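Local coordinates for aq_2013 protein (Aquifex aeolicus, PDB 2P6C) that is of unknown function but belongs to the YjbQ (UPF0047) family and packs three copies of its chain together in one assembly, at residues F10-K13 against L18-I21; D23-A28 against C39-M44; W64-K69 against N93-L98; V100-T105 against L109-W114. All blocks are in the same frame, centred on the assembly; numbering follows the deposited sequence.

Contact 1. Residues F10-K13 against L18-I21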
# COMPACT_ATOMS: atom_id res chain seq x y z
N PHE A 10 -7.74 -6.73 18.89
CA PHE A 10 -8.60 -5.62 19.25
C PHE A 10 -10.04 -6.09 19.21
O PHE A 10 -10.41 -7.02 18.49
CB PHE A 10 -8.43 -4.46 18.26
CG PHE A 10 -7.01 -4.03 18.08
CD1 PHE A 10 -6.43 -3.09 18.94
CD2 PHE A 10 -6.24 -4.56 17.05
CE1 PHE A 10 -5.11 -2.69 18.76
CE2 PHE A 10 -4.93 -4.17 16.86
CZ PHE A 10 -4.36 -3.23 17.71
N ASN A 11 -10.83 -5.42 20.04
CA ASN A 11 -12.26 -5.62 20.15
C ASN A 11 -12.78 -4.27 20.60
O ASN A 11 -13.13 -4.07 21.75
CB ASN A 11 -12.61 -6.71 21.16
CG ASN A 11 -14.09 -7.06 21.14
OD1 ASN A 11 -14.90 -6.33 20.58
ND2 ASN A 11 -14.44 -8.19 21.76
N THR A 12 -12.77 -3.34 19.64
CA THR A 12 -13.18 -1.97 19.85
C THR A 12 -14.55 -1.82 20.46
O THR A 12 -15.45 -2.64 20.25
CB THR A 12 -13.15 -1.19 18.53
OG1 THR A 12 -14.11 -1.76 17.63
CG2 THR A 12 -11.77 -1.28 17.92
N LYS A 13 -14.69 -0.75 21.22
CA LYS A 13 -15.91 -0.51 21.89
C LYS A 13 -16.98 -0.02 20.85
O LYS A 13 -18.18 -0.18 21.04
CB LYS A 13 -15.48 0.47 22.99
CG LYS A 13 -16.46 0.48 24.17
CD LYS A 13 -16.59 1.85 24.82
CE LYS A 13 -18.02 2.38 24.79
NZ LYS A 13 -18.03 3.82 25.07
N LEU A 18 -10.23 4.65 15.83
CA LEU A 18 -8.84 4.93 15.56
C LEU A 18 -8.06 4.48 16.77
O LEU A 18 -8.17 5.03 17.85
CB LEU A 18 -8.67 6.45 15.34
CG LEU A 18 -7.59 6.84 14.30
CD1 LEU A 18 -7.38 5.75 13.24
CD2 LEU A 18 -7.94 8.11 13.53
N ILE A 19 -7.18 3.49 16.71
CA ILE A 19 -6.41 3.07 17.89
C ILE A 19 -4.90 3.20 17.69
O ILE A 19 -4.36 2.62 16.75
CB ILE A 19 -6.68 1.59 18.24
CG1 ILE A 19 -8.18 1.33 18.32
CG2 ILE A 19 -6.02 1.26 19.58
CD1 ILE A 19 -8.84 2.00 19.50
N ARG A 20 -4.24 3.93 18.57
CA ARG A 20 -2.80 4.07 18.46
C ARG A 20 -2.12 2.76 18.80
O ARG A 20 -2.41 2.12 19.80
CB ARG A 20 -2.35 5.14 19.45
CG ARG A 20 -2.62 6.55 18.93
CD ARG A 20 -2.05 7.61 19.88
NE ARG A 20 -2.07 8.92 19.23
CZ ARG A 20 -3.24 9.57 19.18
NH1 ARG A 20 -4.31 9.05 19.77
NH2 ARG A 20 -3.34 10.69 18.48
N ILE A 21 -1.23 2.32 17.92
CA ILE A 21 -0.50 1.03 18.18
C ILE A 21 0.97 1.22 17.95
O ILE A 21 1.74 0.27 17.91
CB ILE A 21 -0.96 -0.16 17.28
CG1 ILE A 21 -0.84 0.24 15.81
CG2 ILE A 21 -2.44 -0.48 17.57
CD1 ILE A 21 -1.08 -0.93 14.86
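Phe10 and Ile21 meet where the ring's far end runs into a methyl branch, CZ of Phe10 lying 3.4 Å from CG2 of Ile21, with the two side chains crossing at about a right angle. The ring is brought there by its first torsion, which sets CG beside the backbone N and opposite the carbonyl carbon (chi1 -53°), sending the phenyl group out from the end of strand 2-10. CE1, the neighbouring ring carbon, is shared: it comes to 3.7 Å from CG2 of Ile21 and 4.1 Å from CG2 of Ile19. Phe10 and Ile19 pass alongside each other, pointing in opposite directions. Ile21 holds CG1 between its backbone N and carbonyl carbon (chi1 55°), which leaves CG2 as the branch that meets the phenyl ring. A looser touch lies beside this, from CG2 of Thr12 to CG1 of Ile19 at 4.5 Å; the hydroxyl of the same threonine is bonded to Lys14 O and Gln125 N, while its methyl lies on the apolar side. Tyr119 stacks on the Phe10 ring. Ile19, on strand 17-20, and Ile21, just past its end, both point toward residues 10-13; Leu18 points away from them and packs on helix 57-70. The arrangement is a small apolar cluster joining the end of strand 2-10 to strand 17-20, an outermost strand of the three-stranded sheet, just where Ile21 occupies the N-cap position of helix 22-32.

Contact 2. Residues D23-A28 against C39-M44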
# COMPACT_ATOMS: atom_id res chain seq x y z
N ASP A 23 3.36 2.30 19.99
CA ASP A 23 4.13 1.74 21.09
C ASP A 23 4.09 0.22 21.08
O ASP A 23 5.06 -0.43 21.45
CB ASP A 23 3.65 2.28 22.43
CG ASP A 23 4.20 3.65 22.74
OD1 ASP A 23 5.10 4.12 21.98
OD2 ASP A 23 3.75 4.26 23.73
N GLU A 24 2.97 -0.35 20.64
CA GLU A 24 2.87 -1.79 20.53
C GLU A 24 3.87 -2.34 19.56
O GLU A 24 4.52 -3.35 19.80
CB GLU A 24 1.47 -2.12 20.03
CG GLU A 24 0.66 -2.82 21.12
CD GLU A 24 -0.14 -1.76 21.83
OE1 GLU A 24 -0.02 -0.59 21.49
OE2 GLU A 24 -0.91 -2.13 22.70
N VAL A 25 3.99 -1.65 18.42
CA VAL A 25 4.92 -2.07 17.37
C VAL A 25 6.36 -1.86 17.83
O VAL A 25 7.24 -2.67 17.54
CB VAL A 25 4.70 -1.26 16.06
CG1 VAL A 25 5.79 -1.62 15.02
CG2 VAL A 25 3.32 -1.55 15.49
N LYS A 26 6.59 -0.75 18.53
CA LYS A 26 7.92 -0.45 19.04
C LYS A 26 8.32 -1.52 20.04
O LYS A 26 9.47 -1.94 20.09
CB LYS A 26 7.93 0.92 19.73
CG LYS A 26 7.89 2.10 18.77
CD LYS A 26 8.27 3.39 19.49
CE LYS A 26 8.41 4.53 18.51
NZ LYS A 26 9.15 5.67 19.12
N LYS A 27 7.36 -1.97 20.84
CA LYS A 27 7.64 -3.03 21.80
C LYS A 27 8.08 -4.28 21.09
O LYS A 27 8.97 -5.00 21.52
CB LYS A 27 6.38 -3.36 22.58
CG LYS A 27 6.69 -4.19 23.83
CD LYS A 27 5.42 -4.64 24.55
CE LYS A 27 5.71 -5.56 25.75
NZ LYS A 27 4.48 -5.84 26.47
N ALA A 28 7.43 -4.55 19.96
CA ALA A 28 7.75 -5.74 19.18
C ALA A 28 9.13 -5.61 18.56
O ALA A 28 9.89 -6.58 18.52
CB ALA A 28 6.70 -5.95 18.10
N CYS A 39 9.73 -4.09 9.01
CA CYS A 39 8.67 -4.39 9.95
C CYS A 39 7.29 -4.19 9.31
O CYS A 39 6.86 -3.06 9.10
CB CYS A 39 8.81 -3.49 11.18
SG CYS A 39 7.48 -3.64 12.41
N LEU A 40 6.63 -5.30 8.99
CA LEU A 40 5.29 -5.27 8.39
C LEU A 40 4.23 -5.26 9.49
O LEU A 40 4.29 -6.03 10.45
CB LEU A 40 5.08 -6.52 7.51
CG LEU A 40 3.64 -6.83 7.05
CD1 LEU A 40 3.15 -5.80 6.03
CD2 LEU A 40 3.62 -8.22 6.43
N VAL A 41 3.25 -4.37 9.34
CA VAL A 41 2.14 -4.25 10.30
C VAL A 41 0.91 -4.25 9.43
O VAL A 41 0.64 -3.30 8.69
CB VAL A 41 2.24 -2.96 11.10
CG1 VAL A 41 1.23 -2.97 12.22
CG2 VAL A 41 3.66 -2.79 11.64
N SER A 42 0.14 -5.33 9.52
CA SER A 42 -1.01 -5.50 8.66
C SER A 42 -2.25 -6.03 9.34
O SER A 42 -2.17 -6.90 10.22
CB SER A 42 -0.60 -6.46 7.54
OG SER A 42 -1.60 -6.59 6.56
N SER A 43 -3.41 -5.52 8.94
CA SER A 43 -4.66 -6.05 9.44
C SER A 43 -4.93 -7.38 8.80
O SER A 43 -4.73 -7.58 7.62
CB SER A 43 -5.79 -5.09 9.05
OG SER A 43 -7.04 -5.72 9.37
N MET A 44 -5.40 -8.31 9.64
CA MET A 44 -5.73 -9.64 9.11
C MET A 44 -7.19 -9.72 8.66
O MET A 44 -7.67 -10.78 8.29
CB MET A 44 -5.44 -10.68 10.19
CG MET A 44 -3.98 -10.61 10.68
SD MET A 44 -3.43 -12.11 11.52
CE MET A 44 -3.21 -13.19 10.09
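Val25, on the inward face of helix 22-32, presses both of its methyls onto strand 37-43. CG1 stands opposite the backbone N (chi1 174°), and this puts it 3.7 Å from the sulfur SG of Cys39, the shortest approach across the contact. CG2 takes the neighbouring position and meets Val41, whose two methyls receive it evenly: CG1 and CG2 of Val41 each lie 4.1 Å from CG2 of Val25. The two valines point at one another tip to tip, and Cys39 and Val41, two residues apart on the strand, both face the single helix residue. This part is apolar and buried, closed further by Leu109 against Val25, by Ile134 against Cys39 and by Ile21 and Val130 against Val41. The other side of the helix is quite different. Lys26 points away from the strand, and it lies exposed at the surface together with the carboxylate of Asp23 and the extended chain of Lys27. The grip is therefore narrow, one helix residue against two strand residues. Such one-sided packing, with an apolar helix face against a sheet and charged residues outward, is characteristic of an amphipathic helix covering an antiparallel sheet, as in alpha+beta folds.

Contact 3. Residues W64-K69 against N93-L98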
# COMPACT_ATOMS: atom_id res chain seq x y z
N TRP A 64 -12.43 10.54 8.84
CA TRP A 64 -13.69 9.83 8.91
C TRP A 64 -14.71 10.43 7.93
O TRP A 64 -15.41 9.70 7.23
CB TRP A 64 -14.23 9.88 10.33
CG TRP A 64 -13.42 8.98 11.20
CD1 TRP A 64 -12.55 9.38 12.22
CD2 TRP A 64 -13.36 7.54 11.15
NE1 TRP A 64 -11.94 8.33 12.83
CE2 TRP A 64 -12.44 7.13 12.16
CE3 TRP A 64 -13.97 6.58 10.37
CZ2 TRP A 64 -12.17 5.80 12.36
CZ3 TRP A 64 -13.69 5.24 10.57
CH2 TRP A 64 -12.78 4.85 11.57
N GLU A 65 -14.78 11.76 7.89
CA GLU A 65 -15.73 12.42 6.99
C GLU A 65 -15.41 12.09 5.51
O GLU A 65 -16.29 11.80 4.71
CB GLU A 65 -15.73 13.95 7.31
CG GLU A 65 -16.19 14.27 8.77
CD GLU A 65 -16.22 15.78 9.08
OE1 GLU A 65 -15.49 16.52 8.44
OE2 GLU A 65 -16.99 16.18 9.96
N TRP A 66 -14.09 12.10 5.11
CA TRP A 66 -13.65 11.77 3.74
C TRP A 66 -13.94 10.30 3.39
O TRP A 66 -14.44 9.96 2.32
CB TRP A 66 -12.14 12.02 3.67
CG TRP A 66 -11.55 11.72 2.34
CD1 TRP A 66 -11.72 12.48 1.16
CD2 TRP A 66 -10.58 10.69 2.03
NE1 TRP A 66 -10.96 12.02 0.14
CE2 TRP A 66 -10.22 10.87 0.66
CE3 TRP A 66 -10.02 9.66 2.74
CZ2 TRP A 66 -9.30 10.03 0.06
CZ3 TRP A 66 -9.10 8.82 2.14
CH2 TRP A 66 -8.74 9.00 0.79
N LEU A 67 -13.58 9.40 4.34
CA LEU A 67 -13.94 7.98 4.19
C LEU A 67 -15.47 7.78 3.95
O LEU A 67 -15.89 7.07 3.05
CB LEU A 67 -13.48 7.23 5.45
CG LEU A 67 -11.94 7.05 5.55
CD1 LEU A 67 -11.53 6.17 6.74
CD2 LEU A 67 -11.34 6.39 4.31
N GLU A 68 -16.29 8.41 4.78
CA GLU A 68 -17.72 8.23 4.64
C GLU A 68 -18.17 8.79 3.29
O GLU A 68 -19.07 8.25 2.62
CB GLU A 68 -18.43 8.95 5.78
CG GLU A 68 -19.80 8.39 6.07
CD GLU A 68 -19.80 6.88 6.27
OE1 GLU A 68 -18.72 6.29 6.50
OE2 GLU A 68 -20.90 6.28 6.20
N LYS A 69 -17.53 9.89 2.90
CA LYS A 69 -17.83 10.55 1.63
C LYS A 69 -17.45 9.67 0.44
O LYS A 69 -18.18 9.54 -0.53
CB LYS A 69 -17.04 11.86 1.59
CG LYS A 69 -16.65 12.25 0.17
CD LYS A 69 -17.81 12.91 -0.57
CE LYS A 69 -17.48 14.32 -1.03
NZ LYS A 69 -18.61 14.87 -1.78
N ASN A 93 -11.37 -0.33 3.61
CA ASN A 93 -10.15 -1.14 3.73
C ASN A 93 -9.36 -1.07 2.42
O ASN A 93 -8.14 -0.95 2.37
CB ASN A 93 -10.56 -2.59 4.04
CG ASN A 93 -9.43 -3.56 3.79
OD1 ASN A 93 -9.32 -4.17 2.73
ND2 ASN A 93 -8.55 -3.69 4.80
N LEU A 94 -10.13 -1.12 1.33
CA LEU A 94 -9.51 -0.99 0.02
C LEU A 94 -8.83 0.38 -0.11
O LEU A 94 -7.68 0.49 -0.52
CB LEU A 94 -10.59 -1.15 -1.06
CG LEU A 94 -10.35 -2.33 -2.01
CD1 LEU A 94 -11.09 -2.18 -3.34
CD2 LEU A 94 -8.87 -2.52 -2.36
N LEU A 95 -9.60 1.41 0.22
CA LEU A 95 -9.22 2.84 0.16
C LEU A 95 -7.91 3.16 0.90
O LEU A 95 -7.00 3.79 0.37
CB LEU A 95 -10.37 3.65 0.76
CG LEU A 95 -10.86 4.76 -0.18
CD1 LEU A 95 -11.50 5.92 0.58
CD2 LEU A 95 -9.74 5.36 -1.02
N THR A 96 -7.91 2.79 2.18
CA THR A 96 -6.81 3.09 3.08
C THR A 96 -5.65 2.11 2.99
O THR A 96 -4.56 2.41 3.46
CB THR A 96 -7.27 3.09 4.57
OG1 THR A 96 -7.90 1.85 4.88
CG2 THR A 96 -8.23 4.23 4.84
N HIS A 97 -5.89 0.96 2.39
CA HIS A 97 -4.90 -0.11 2.28
C HIS A 97 -4.72 -0.79 3.63
O HIS A 97 -4.49 -0.13 4.65
CB HIS A 97 -3.54 0.40 1.80
CG HIS A 97 -2.68 -0.68 1.22
ND1 HIS A 97 -3.15 -1.55 0.25
CD2 HIS A 97 -1.39 -1.03 1.45
CE1 HIS A 97 -2.19 -2.39 -0.08
NE2 HIS A 97 -1.11 -2.09 0.63
N LEU A 98 -4.78 -2.11 3.63
CA LEU A 98 -4.74 -2.93 4.87
C LEU A 98 -3.41 -2.85 5.68
O LEU A 98 -3.36 -3.16 6.87
CB LEU A 98 -5.03 -4.39 4.50
CG LEU A 98 -3.77 -5.18 4.11
CD1 LEU A 98 -3.99 -6.69 4.16
CD2 LEU A 98 -3.29 -4.86 2.69
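Leu95 reaches from helix 87-96 toward helix 57-70, and its CD1 touches both Trp66 and Leu67. The chain starts at CB, which points at the facing helix but stays more than 4.2 Å from the side chains there, as does CG; the bond between CA and CB is turned to a value away from the staggered positions (chi1 -126°), and the branch that follows does the touching. CD1 serves two partners at once: CD2 of Leu67 at 3.8 Å, and the six-membered ring of Trp66, where CZ3 and CH2 each lie 4.1 Å away. The methyl sits over one face of the indole. CD2, the other branch of Leu95, comes to 4.2 Å from CH2 of Trp66, so the ring is met by both ends of the fork. Trp66 has its CG opposite the backbone N (chi1 -180°), which lets the six-membered ring come up to Leu95. Leu67 and Leu95 slide past each other in opposite senses, and the same CD2 of Leu67 also touches CG2 of Thr96 at 3.8 Å, these two side chains crossing nearly at right angles. Thr96 OG1 is occupied by Lys92 O and by Ser49 OG, leaving CG2 for the apolar contact. Phe122 adds to this cover. Trp66 NE1 is bonded to Leu70 O of the third subunit, while Leu95 packs on Trp66 of the second subunit and on Leu95 of the third. This is helix-helix packing between helices 57-70 and 87-96, whose apolar side chains also meet the neighbouring subunits of the three-chain assembly.

Contact 4. Residues V100-T105 against L109-W114; sequences VVLPIT and LDLGPW
Asp110 swings CG to the far side of its backbone N (chi1 -150°) and Thr105 sets OG1 opposite its carbonyl carbon (chi1 -52°), which brings the hydroxyl and the carboxylate together: Thr105 OG1 donates to Asp110 OD2 at a short 2.5 Å, approaching from above the carboxylate plane. Both atoms also have partners on the third subunit, Lys133 NZ for OG1 and Tyr7 OH for OD2. The backbone adds a nearly straight bond from Asp110 N to Pro103 O, 2.9 Å and 173°. Pro103 and Asp110 cross at about a right angle, CG of the proline 3.3 Å from CB of the aspartate. Nearer the start of the strand, Leu102 meets two leucines. Its CB is 3.7 Å from CD2 of Leu109, and its CD2 is 3.5 Å from CD2 of Leu111, a tight methyl pair. Asp110 is the centre of an inverse gamma turn, closed by a weak bond from Leu111 N to Leu109 O. A single bridge pairs Ile104 with Leu109, so the chain folds back on strand 99-104, outermost in this chain's four-stranded sheet, without becoming a second strand, a turn that also lies on the interface with the third subunit.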
# COMPACT_ATOMS: atom_id res chain seq x y z
N VAL A 100 1.12 -1.49 6.24
CA VAL A 100 2.31 -0.55 6.13
C VAL A 100 3.52 -1.38 6.41
O VAL A 100 3.47 -2.37 7.14
CB VAL A 100 2.35 0.78 7.04
CG1 VAL A 100 1.18 1.70 6.67
CG2 VAL A 100 2.24 0.41 8.51
N VAL A 101 4.64 -0.98 5.82
CA VAL A 101 5.92 -1.60 6.05
C VAL A 101 6.86 -0.54 6.52
O VAL A 101 7.04 0.49 5.89
CB VAL A 101 6.47 -2.18 4.75
CG1 VAL A 101 7.84 -2.80 4.99
CG2 VAL A 101 5.53 -3.25 4.22
N LEU A 102 7.48 -0.75 7.67
CA LEU A 102 8.40 0.23 8.24
C LEU A 102 9.83 -0.31 8.37
O LEU A 102 10.07 -1.50 8.55
CB LEU A 102 7.84 0.65 9.60
CG LEU A 102 6.59 1.53 9.47
CD1 LEU A 102 5.83 1.67 10.79
CD2 LEU A 102 6.92 2.95 9.01
N PRO A 103 10.80 0.62 8.23
CA PRO A 103 12.21 0.33 8.40
C PRO A 103 12.58 0.19 9.87
O PRO A 103 11.96 0.77 10.76
CB PRO A 103 13.01 1.51 7.84
CG PRO A 103 12.03 2.63 7.46
CD PRO A 103 10.61 2.01 7.90
N ILE A 104 13.59 -0.65 10.12
CA ILE A 104 14.19 -0.68 11.44
C ILE A 104 15.63 -0.26 11.28
O ILE A 104 16.40 -0.90 10.58
CB ILE A 104 14.12 -2.11 11.97
CG1 ILE A 104 12.68 -2.49 12.33
CG2 ILE A 104 14.98 -2.25 13.24
CD1 ILE A 104 12.53 -3.98 12.60
N THR A 105 16.02 0.83 11.91
CA THR A 105 17.34 1.40 11.76
C THR A 105 18.00 1.58 13.13
O THR A 105 17.50 2.28 14.00
CB THR A 105 17.20 2.74 11.02
OG1 THR A 105 16.44 2.53 9.83
CG2 THR A 105 18.58 3.27 10.65
N LEU A 109 12.39 1.66 15.27
CA LEU A 109 11.38 1.94 14.27
C LEU A 109 11.72 3.27 13.61
O LEU A 109 11.76 4.31 14.26
CB LEU A 109 10.02 2.08 14.96
CG LEU A 109 8.95 1.04 14.57
CD1 LEU A 109 7.53 1.55 14.83
CD2 LEU A 109 8.99 0.62 13.09
N ASP A 110 12.01 3.23 12.30
CA ASP A 110 12.44 4.42 11.54
C ASP A 110 11.25 5.29 11.10
O ASP A 110 10.74 5.16 9.99
CB ASP A 110 13.21 3.96 10.29
CG ASP A 110 14.26 5.01 9.90
OD1 ASP A 110 14.14 6.16 10.33
OD2 ASP A 110 15.19 4.65 9.18
N LEU A 111 10.77 6.16 12.02
CA LEU A 111 9.60 6.97 11.72
C LEU A 111 9.89 8.45 11.50
O LEU A 111 10.79 9.05 12.07
CB LEU A 111 8.64 6.90 12.90
CG LEU A 111 7.95 5.55 13.00
CD1 LEU A 111 6.87 5.55 14.08
CD2 LEU A 111 7.27 5.12 11.70
N GLY A 112 9.03 9.07 10.66
CA GLY A 112 9.12 10.51 10.39
C GLY A 112 8.76 11.36 11.63
O GLY A 112 8.31 10.85 12.65
N PRO A 113 8.94 12.69 11.62
CA PRO A 113 8.65 13.50 12.81
C PRO A 113 7.21 13.48 13.31
O PRO A 113 6.97 13.71 14.49
CB PRO A 113 9.10 14.90 12.40
CG PRO A 113 9.09 14.98 10.90
CD PRO A 113 9.36 13.55 10.49
N TRP A 114 6.26 13.21 12.43
CA TRP A 114 4.87 13.21 12.85
C TRP A 114 4.13 11.89 12.63
O TRP A 114 2.99 11.75 13.06
CB TRP A 114 4.13 14.36 12.15
CG TRP A 114 4.67 15.73 12.49
CD1 TRP A 114 5.17 16.67 11.62
CD2 TRP A 114 4.74 16.32 13.79
NE1 TRP A 114 5.54 17.80 12.29
CE2 TRP A 114 5.29 17.62 13.63
CE3 TRP A 114 4.40 15.89 15.08
CZ2 TRP A 114 5.50 18.48 14.72
CZ3 TRP A 114 4.60 16.75 16.16
CH2 TRP A 114 5.15 18.03 15.97

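Overall arrangement
Contacts 1 to 4 follow one another along the chain, each closing before the next opens. Contacts 2 and 4 lie closest, their centres 11 Å apart, because strands 37-43 and 99-104 are neighbours in the four-stranded sheet. The centres of contacts 1 and 2 are about 13 Å apart, and strand 17-20 leads straight into helix 22-32. Contacts 2 and 3 have centres about 20 Å apart, on opposite sides of the chain's centre, yet Ser43 N probably hydrogen-bonds Leu98 O. Helix 87-96 runs on into strand 99-104, tying contact 3 to contact 4. Contacts 2, 3 and 4 reach the second subunit, and 3 and 4 the third, consistent with core and subunit interfaces sharing these elements.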